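PDB 3JVG: T-cell surface glycoprotein CD1A1 antigen from Gallus gallus, which probably binds lipid antigens in the groove of its MHC class I-like ectodomain and presents them at the cell surface to T cells. Local coordinates for residues P50-S55 / G59-I64; G126-M131 / T149-I154; C259-C264 / R269-P274. All coordinates share one frame; numbering follows the deposited sequence.

Contact 1: residues P50-S55 / G59-I64; sequences PWLRPS and GDWDVI
The indole of W61 reaches out from its helix and slides beneath the folded-over side chain of R53. Its CB already lies under the guanidinium, 3.6 Å from R53 NH1, and CG sits 3.9 Å from R53 CZ. Next comes CD1, which has R53 NE at 3.9 Å. Over the same five-membered ring stands the arginine methylene, with R53 CD 4.0 Å from the centroid in a CH-pi contact. Guanidinium and indole are almost parallel, 10° apart, a cation-pi stack reached with the arginine chain folded at chi2 (-63°) and chi3 (-70°). At NE1 the indole turns polar: it gives a weak, bent hydrogen bond to R53 O at 3.3 Å. Further along the edge, W61 CZ2 passes 3.6 Å from L52 O. The outermost atom, W61 CH2, meets L52 CD1 at 4.3 Å. R53 NH1 has its strongest partner in E65, with which it forms a salt bridge.

Y47 of strand 45-47 packs edge-to-face on W61. The short helix 52-55 is thus joined to the start of helix 58-82, while L52 and S55 lean on F169 of helix 148-172.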
# COMPACT_ATOMS: atom_id res chain seq x y z
N PRO A 50 -11.80 13.84 -8.36
CA PRO A 50 -12.86 14.62 -8.96
C PRO A 50 -13.34 14.09 -10.30
O PRO A 50 -14.46 14.36 -10.67
CB PRO A 50 -12.25 16.00 -9.14
CG PRO A 50 -10.93 15.97 -8.51
CD PRO A 50 -10.58 14.62 -8.09
N TRP A 51 -12.52 13.36 -11.05
CA TRP A 51 -12.97 12.80 -12.35
C TRP A 51 -13.91 11.57 -12.21
O TRP A 51 -14.59 11.20 -13.14
CB TRP A 51 -11.76 12.48 -13.23
CG TRP A 51 -10.72 11.59 -12.51
CD1 TRP A 51 -9.59 12.01 -11.84
CD2 TRP A 51 -10.76 10.17 -12.39
NE1 TRP A 51 -8.92 10.91 -11.32
CE2 TRP A 51 -9.63 9.77 -11.64
CE3 TRP A 51 -11.64 9.18 -12.86
CZ2 TRP A 51 -9.37 8.43 -11.34
CZ3 TRP A 51 -11.38 7.83 -12.55
CH2 TRP A 51 -10.27 7.48 -11.80
N LEU A 52 -13.97 10.98 -11.02
CA LEU A 52 -14.80 9.74 -10.84
C LEU A 52 -16.29 9.90 -11.11
O LEU A 52 -16.83 9.28 -12.05
CB LEU A 52 -14.64 9.20 -9.42
CG LEU A 52 -13.94 7.96 -8.90
CD1 LEU A 52 -13.44 6.92 -9.91
CD2 LEU A 52 -12.91 8.38 -7.83
N ARG A 53 -16.96 10.71 -10.27
CA ARG A 53 -18.43 10.83 -10.35
C ARG A 53 -18.96 11.23 -11.70
O ARG A 53 -19.93 10.66 -12.12
CB ARG A 53 -19.02 11.75 -9.25
CG ARG A 53 -18.89 11.19 -7.82
CD ARG A 53 -19.68 9.87 -7.62
NE ARG A 53 -21.14 10.09 -7.65
CZ ARG A 53 -22.06 9.37 -7.02
NH1 ARG A 53 -21.73 8.33 -6.25
NH2 ARG A 53 -23.35 9.68 -7.15
N PRO A 54 -18.31 12.16 -12.42
CA PRO A 54 -18.90 12.51 -13.70
C PRO A 54 -18.54 11.53 -14.79
O PRO A 54 -19.05 11.67 -15.93
CB PRO A 54 -18.25 13.88 -14.01
CG PRO A 54 -17.52 14.31 -12.72
CD PRO A 54 -17.14 13.01 -12.13
N SER A 55 -17.70 10.54 -14.49
CA SER A 55 -17.31 9.60 -15.51
C SER A 55 -18.42 8.60 -15.81
O SER A 55 -18.43 8.05 -16.89
CB SER A 55 -15.97 8.91 -15.21
OG SER A 55 -16.15 7.82 -14.31
N GLY A 59 -27.16 6.62 -12.05
CA GLY A 59 -27.69 5.28 -11.96
C GLY A 59 -26.62 4.19 -11.91
O GLY A 59 -26.75 3.26 -11.14
N ASP A 60 -25.56 4.32 -12.71
CA ASP A 60 -24.44 3.39 -12.60
C ASP A 60 -23.76 3.42 -11.23
O ASP A 60 -23.58 2.36 -10.62
CB ASP A 60 -23.40 3.58 -13.72
CG ASP A 60 -23.88 2.98 -15.05
OD1 ASP A 60 -23.27 3.28 -16.09
OD2 ASP A 60 -24.90 2.24 -15.04
N TRP A 61 -23.42 4.62 -10.74
CA TRP A 61 -22.96 4.77 -9.37
C TRP A 61 -23.86 4.10 -8.31
O TRP A 61 -23.35 3.36 -7.44
CB TRP A 61 -22.56 6.21 -8.99
CG TRP A 61 -21.28 6.57 -9.65
CD1 TRP A 61 -21.10 7.55 -10.60
CD2 TRP A 61 -19.99 5.94 -9.46
NE1 TRP A 61 -19.80 7.56 -11.01
CE2 TRP A 61 -19.09 6.59 -10.33
CE3 TRP A 61 -19.53 4.87 -8.66
CZ2 TRP A 61 -17.74 6.22 -10.41
CZ3 TRP A 61 -18.19 4.51 -8.72
CH2 TRP A 61 -17.31 5.17 -9.59
N ASP A 62 -25.17 4.35 -8.39
CA ASP A 62 -26.11 3.71 -7.49
C ASP A 62 -25.99 2.17 -7.49
O ASP A 62 -26.10 1.55 -6.42
CB ASP A 62 -27.54 4.01 -7.86
CG ASP A 62 -27.92 5.51 -7.75
OD1 ASP A 62 -27.27 6.33 -7.07
OD2 ASP A 62 -28.93 5.85 -8.36
N VAL A 63 -25.89 1.57 -8.68
CA VAL A 63 -25.75 0.13 -8.79
C VAL A 63 -24.39 -0.36 -8.22
O VAL A 63 -24.31 -1.37 -7.51
CB VAL A 63 -25.95 -0.36 -10.27
CG1 VAL A 63 -25.61 -1.88 -10.41
CG2 VAL A 63 -27.38 -0.13 -10.67
N ILE A 64 -23.32 0.38 -8.51
CA ILE A 64 -22.01 0.08 -7.98
C ILE A 64 -22.02 0.14 -6.45
O ILE A 64 -21.61 -0.82 -5.81
CB ILE A 64 -20.96 0.98 -8.64
CG1 ILE A 64 -20.89 0.63 -10.15
CG2 ILE A 64 -19.63 0.84 -7.97
CD1 ILE A 64 -19.95 1.49 -10.93

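Contact 2: residues G126-M131 / T149-I154; sequences GTWDQM and TLNEVI
W128 and N151 make the one hydrogen bond of this contact, from the indole of an edge strand to the amide of a helix. W128 NE1 donates its N-H to N151 OD1 at 2.8 Å, with an N-H...O angle of 152°. The acceptor is tilted slightly from the indole plane, and seen from the amide the donor stands above the carbonyl plane, away from the usual lone-pair direction. Ring and amide planes are turned 59° against each other. The other end of the amide is also used: N151 ND2 donates to M144 O in the preceding helix, so the two bonds together fix which way round the amide lies. Both the oxygen and the nitrogen of this buried amide therefore have a partner.

The apolar part is small. I154, one turn further along the helix, brings CD1 to the indole edge, 3.7 Å from W128 CZ2. Its CG1 is anti to the carbonyl carbon (chi1 -68°), which helps carry the terminal methyl across to the tryptophan. Outside the two segments, F109 and F121 meet W128 edge-to-face, so the indole is held by aromatic neighbours as well as by its N-H.

The backbone also approaches closely: G126 O lies 3.5 Å from N151 CB. G126 has positive phi, a conformation that favours glycine, and together with T127 it faces N122 in a G1 beta bulge.

Strand 127-130 is the outermost strand, within this chain, of the antiparallel platform sheet, and helix 148-172 lies across that sheet. W128 with N151 and I154 joins floor to wall, the arrangement of an MHC class I-like groove.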
# COMPACT_ATOMS: atom_id res chain seq x y z
N GLY A 126 -15.44 -20.74 -14.24
CA GLY A 126 -16.45 -20.13 -13.42
C GLY A 126 -16.63 -20.92 -12.14
O GLY A 126 -17.75 -21.24 -11.75
N THR A 127 -15.54 -21.29 -11.49
CA THR A 127 -15.67 -21.87 -10.16
C THR A 127 -14.56 -21.36 -9.21
O THR A 127 -13.78 -20.49 -9.60
CB THR A 127 -15.68 -23.38 -10.23
OG1 THR A 127 -16.19 -23.93 -8.99
CG2 THR A 127 -14.26 -23.88 -10.58
N TRP A 128 -14.50 -21.96 -8.01
CA TRP A 128 -13.54 -21.64 -6.96
C TRP A 128 -12.45 -22.66 -6.71
O TRP A 128 -12.73 -23.85 -6.61
CB TRP A 128 -14.29 -21.32 -5.67
CG TRP A 128 -15.25 -20.14 -5.85
CD1 TRP A 128 -16.55 -20.17 -6.32
CD2 TRP A 128 -14.95 -18.75 -5.59
NE1 TRP A 128 -17.08 -18.91 -6.34
CE2 TRP A 128 -16.12 -18.01 -5.93
CE3 TRP A 128 -13.80 -18.06 -5.12
CZ2 TRP A 128 -16.20 -16.62 -5.77
CZ3 TRP A 128 -13.87 -16.68 -4.99
CH2 TRP A 128 -15.07 -15.98 -5.32
N ASP A 129 -11.21 -22.18 -6.63
CA ASP A 129 -10.06 -22.99 -6.14
C ASP A 129 -9.85 -22.83 -4.63
O ASP A 129 -9.72 -21.70 -4.11
CB ASP A 129 -8.75 -22.66 -6.88
CG ASP A 129 -8.90 -22.65 -8.44
OD1 ASP A 129 -9.82 -23.31 -8.98
OD2 ASP A 129 -8.09 -21.95 -9.12
N GLN A 130 -9.79 -23.98 -3.95
CA GLN A 130 -9.44 -24.06 -2.55
C GLN A 130 -7.94 -23.75 -2.45
O GLN A 130 -7.12 -24.42 -3.11
CB GLN A 130 -9.76 -25.48 -2.04
CG GLN A 130 -9.44 -25.75 -0.56
CD GLN A 130 -9.63 -27.25 -0.13
OE1 GLN A 130 -10.39 -28.00 -0.72
NE2 GLN A 130 -8.95 -27.64 0.91
N MET A 131 -7.58 -22.76 -1.62
CA MET A 131 -6.18 -22.36 -1.49
C MET A 131 -5.46 -22.83 -0.20
O MET A 131 -4.23 -22.75 -0.10
CB MET A 131 -6.08 -20.84 -1.65
CG MET A 131 -6.65 -20.38 -3.02
SD MET A 131 -5.75 -21.12 -4.42
CE MET A 131 -4.23 -20.16 -4.44
N THR A 149 -25.12 -19.62 -10.29
CA THR A 149 -25.65 -18.46 -10.88
C THR A 149 -24.78 -17.27 -10.50
O THR A 149 -24.39 -16.47 -11.38
CB THR A 149 -27.09 -18.26 -10.38
OG1 THR A 149 -27.90 -19.35 -10.83
CG2 THR A 149 -27.66 -16.98 -10.88
N LEU A 150 -24.49 -17.13 -9.20
CA LEU A 150 -23.57 -16.07 -8.74
C LEU A 150 -22.26 -16.16 -9.51
O LEU A 150 -21.73 -15.15 -9.94
CB LEU A 150 -23.28 -16.18 -7.23
CG LEU A 150 -22.06 -15.49 -6.62
CD1 LEU A 150 -22.17 -14.00 -6.74
CD2 LEU A 150 -21.89 -15.86 -5.14
N ASN A 151 -21.75 -17.37 -9.70
CA ASN A 151 -20.46 -17.55 -10.33
C ASN A 151 -20.47 -17.17 -11.80
O ASN A 151 -19.44 -16.66 -12.28
CB ASN A 151 -19.95 -18.98 -10.16
CG ASN A 151 -19.65 -19.31 -8.72
OD1 ASN A 151 -19.37 -18.43 -7.89
ND2 ASN A 151 -19.69 -20.60 -8.41
N GLU A 152 -21.53 -17.51 -12.52
CA GLU A 152 -21.79 -16.98 -13.88
C GLU A 152 -21.77 -15.45 -13.93
O GLU A 152 -21.16 -14.88 -14.81
CB GLU A 152 -23.13 -17.50 -14.41
CG GLU A 152 -23.05 -18.97 -14.72
CD GLU A 152 -24.41 -19.66 -14.77
OE1 GLU A 152 -25.48 -18.96 -14.63
OE2 GLU A 152 -24.40 -20.91 -14.99
N VAL A 153 -22.44 -14.80 -12.99
CA VAL A 153 -22.45 -13.34 -12.92
C VAL A 153 -21.05 -12.80 -12.54
O VAL A 153 -20.58 -11.89 -13.15
CB VAL A 153 -23.55 -12.81 -11.95
CG1 VAL A 153 -23.52 -11.26 -11.83
CG2 VAL A 153 -24.93 -13.30 -12.42
N ILE A 154 -20.37 -13.42 -11.59
CA ILE A 154 -18.96 -13.01 -11.27
C ILE A 154 -18.06 -13.02 -12.54
O ILE A 154 -17.28 -12.10 -12.75
CB ILE A 154 -18.27 -13.84 -10.11
CG1 ILE A 154 -18.93 -13.54 -8.73
CG2 ILE A 154 -16.72 -13.54 -10.10
CD1 ILE A 154 -18.76 -14.69 -7.65

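Contact 3: residues C259-C264 / R269-P274; sequences CRVQHC and RSLLVP
C259 and V273 exchange a pair of backbone hydrogen bonds, and so do V261 and L271. V273 N reaches C259 O at 2.9 Å in a nearly straight bond (177°), and C259 N returns to V273 O at the same length, 2.9 Å. In the second ring V261 N meets L271 O at 2.8 Å, while L271 N to V261 O is equally short at 2.8 Å but more bent, 146°. Between these hydrogen-bonded pairs sits the non-hydrogen-bonded pair R260 and L272, where R260 CA sends a C-H toward L271 O at 3.3 Å. Beyond Q262 and S270 the chains part, and water 1 spans the gap, bound to both H263 N and R269 O.

On the face with C259, V261, L271 and V273, the valine and leucine meet at their roots, V261 CB to L271 CB 3.6 Å apart. R260 and L272 occupy the other face, where a leucine methyl touches the base of the arginine: L272 CD1 lies 3.9 Å from R260 CB. Next to them S270 OG sits between its own backbone N and carbonyl carbon (chi1 44°), which sets it 3.6 Å from R260 CG, and S270 CB rests beside Q262 CG.

This antiparallel hairpin matches the F and G strands of an immunoglobulin C1-set domain. C259 forms the disulfide with C201 that ties this sheet to the facing one, and V273 and L271 touch A185 on strand 184-191 of that second sheet. On the R260 side, L272 and R260 both reach L216 of strand 212-217, which flanks strand 257-262.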
# COMPACT_ATOMS: atom_id res chain seq x y z
N CYS A 259 26.00 8.26 -6.77
CA CYS A 259 24.71 7.60 -6.88
C CYS A 259 24.05 7.97 -8.20
O CYS A 259 23.98 9.14 -8.56
CB CYS A 259 23.83 8.04 -5.71
SG CYS A 259 22.23 7.42 -5.78
N ARG A 260 23.54 6.98 -8.93
CA ARG A 260 22.87 7.21 -10.21
C ARG A 260 21.37 6.91 -10.05
O ARG A 260 21.00 5.82 -9.62
CB ARG A 260 23.46 6.38 -11.35
CG ARG A 260 22.86 6.77 -12.72
CD ARG A 260 23.20 5.80 -13.90
NE ARG A 260 23.09 4.38 -13.57
CZ ARG A 260 23.64 3.38 -14.27
NH1 ARG A 260 24.35 3.63 -15.37
NH2 ARG A 260 23.50 2.12 -13.88
N VAL A 261 20.53 7.89 -10.38
CA VAL A 261 19.07 7.73 -10.27
C VAL A 261 18.42 7.81 -11.68
O VAL A 261 18.53 8.84 -12.33
CB VAL A 261 18.46 8.82 -9.35
CG1 VAL A 261 16.99 8.58 -9.19
CG2 VAL A 261 19.23 8.83 -7.97
N GLN A 262 17.81 6.70 -12.12
CA GLN A 262 17.08 6.63 -13.40
C GLN A 262 15.56 6.56 -13.14
O GLN A 262 15.08 5.72 -12.35
CB GLN A 262 17.53 5.42 -14.20
CG GLN A 262 18.96 5.51 -14.73
CD GLN A 262 19.48 4.16 -15.24
OE1 GLN A 262 19.73 4.01 -16.41
NE2 GLN A 262 19.66 3.20 -14.36
N HIS A 263 14.81 7.46 -13.79
CA HIS A 263 13.40 7.63 -13.54
C HIS A 263 12.74 8.16 -14.79
O HIS A 263 13.33 9.00 -15.50
CB HIS A 263 13.14 8.57 -12.36
CG HIS A 263 11.69 8.58 -11.92
ND1 HIS A 263 10.82 9.61 -12.25
CD2 HIS A 263 10.97 7.69 -11.19
CE1 HIS A 263 9.62 9.35 -11.75
NE2 HIS A 263 9.68 8.18 -11.12
N CYS A 264 11.54 7.70 -15.06
CA CYS A 264 10.91 8.07 -16.31
C CYS A 264 10.65 9.60 -16.40
O CYS A 264 10.66 10.13 -17.48
CB CYS A 264 9.66 7.21 -16.59
SG CYS A 264 8.32 7.48 -15.37
N ARG A 269 18.00 9.90 -19.48
CA ARG A 269 18.88 10.87 -18.85
C ARG A 269 18.74 10.61 -17.36
O ARG A 269 17.65 10.44 -16.86
CB ARG A 269 18.47 12.29 -19.26
CG ARG A 269 19.42 13.42 -18.87
CD ARG A 269 19.14 13.93 -17.44
N SER A 270 19.84 10.51 -16.64
CA SER A 270 19.71 10.20 -15.22
C SER A 270 20.32 11.25 -14.29
O SER A 270 21.15 12.05 -14.70
CB SER A 270 20.25 8.81 -14.90
OG SER A 270 21.48 8.58 -15.55
N LEU A 271 19.85 11.22 -13.05
CA LEU A 271 20.38 12.02 -11.97
C LEU A 271 21.73 11.42 -11.52
O LEU A 271 21.81 10.21 -11.21
CB LEU A 271 19.41 11.94 -10.80
CG LEU A 271 18.98 13.21 -10.09
CD1 LEU A 271 18.36 14.09 -11.17
CD2 LEU A 271 17.99 12.88 -9.02
N LEU A 272 22.77 12.24 -11.50
CA LEU A 272 24.06 11.78 -11.05
C LEU A 272 24.56 12.61 -9.86
O LEU A 272 24.87 13.79 -10.01
CB LEU A 272 25.04 11.77 -12.23
CG LEU A 272 26.24 10.89 -11.89
CD1 LEU A 272 25.84 9.40 -11.85
CD2 LEU A 272 27.43 11.15 -12.84
N VAL A 273 24.62 11.99 -8.68
CA VAL A 273 25.03 12.67 -7.44
C VAL A 273 26.35 12.11 -6.82
O VAL A 273 26.34 11.07 -6.15
CB VAL A 273 23.91 12.68 -6.40
CG1 VAL A 273 24.27 13.66 -5.27
CG2 VAL A 273 22.58 13.06 -7.06
N PRO A 274 27.47 12.83 -7.03
CA PRO A 274 28.78 12.43 -6.56
C PRO A 274 28.88 12.42 -5.03
O PRO A 274 28.28 13.28 -4.37
CB PRO A 274 29.71 13.50 -7.15
CG PRO A 274 28.89 14.70 -7.26
CD PRO A 274 27.51 14.19 -7.63
O HOH W 1 16.28 8.17 -16.39

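How the contacts relate
Contacts 1 and 2 both belong to the MHC-like part and are mostly buried; contact 3, partly buried, lies in the immunoglobulin domain, its centre about 47 Å from that of contact 2 and across the middle of the chain. The first two each depend on a tryptophan, used differently: W61 offers its face to a cation and only a weak N-H bond, whereas W128 gives a firm N-H bond and touches its helix partner at the edge. Helix 148-172 connects them, forming one side of contact 2 and covering part of 50-55. In contact 3 backbone hydrogen bonds dominate, as expected between neighbouring strands, and side-chain packing is secondary.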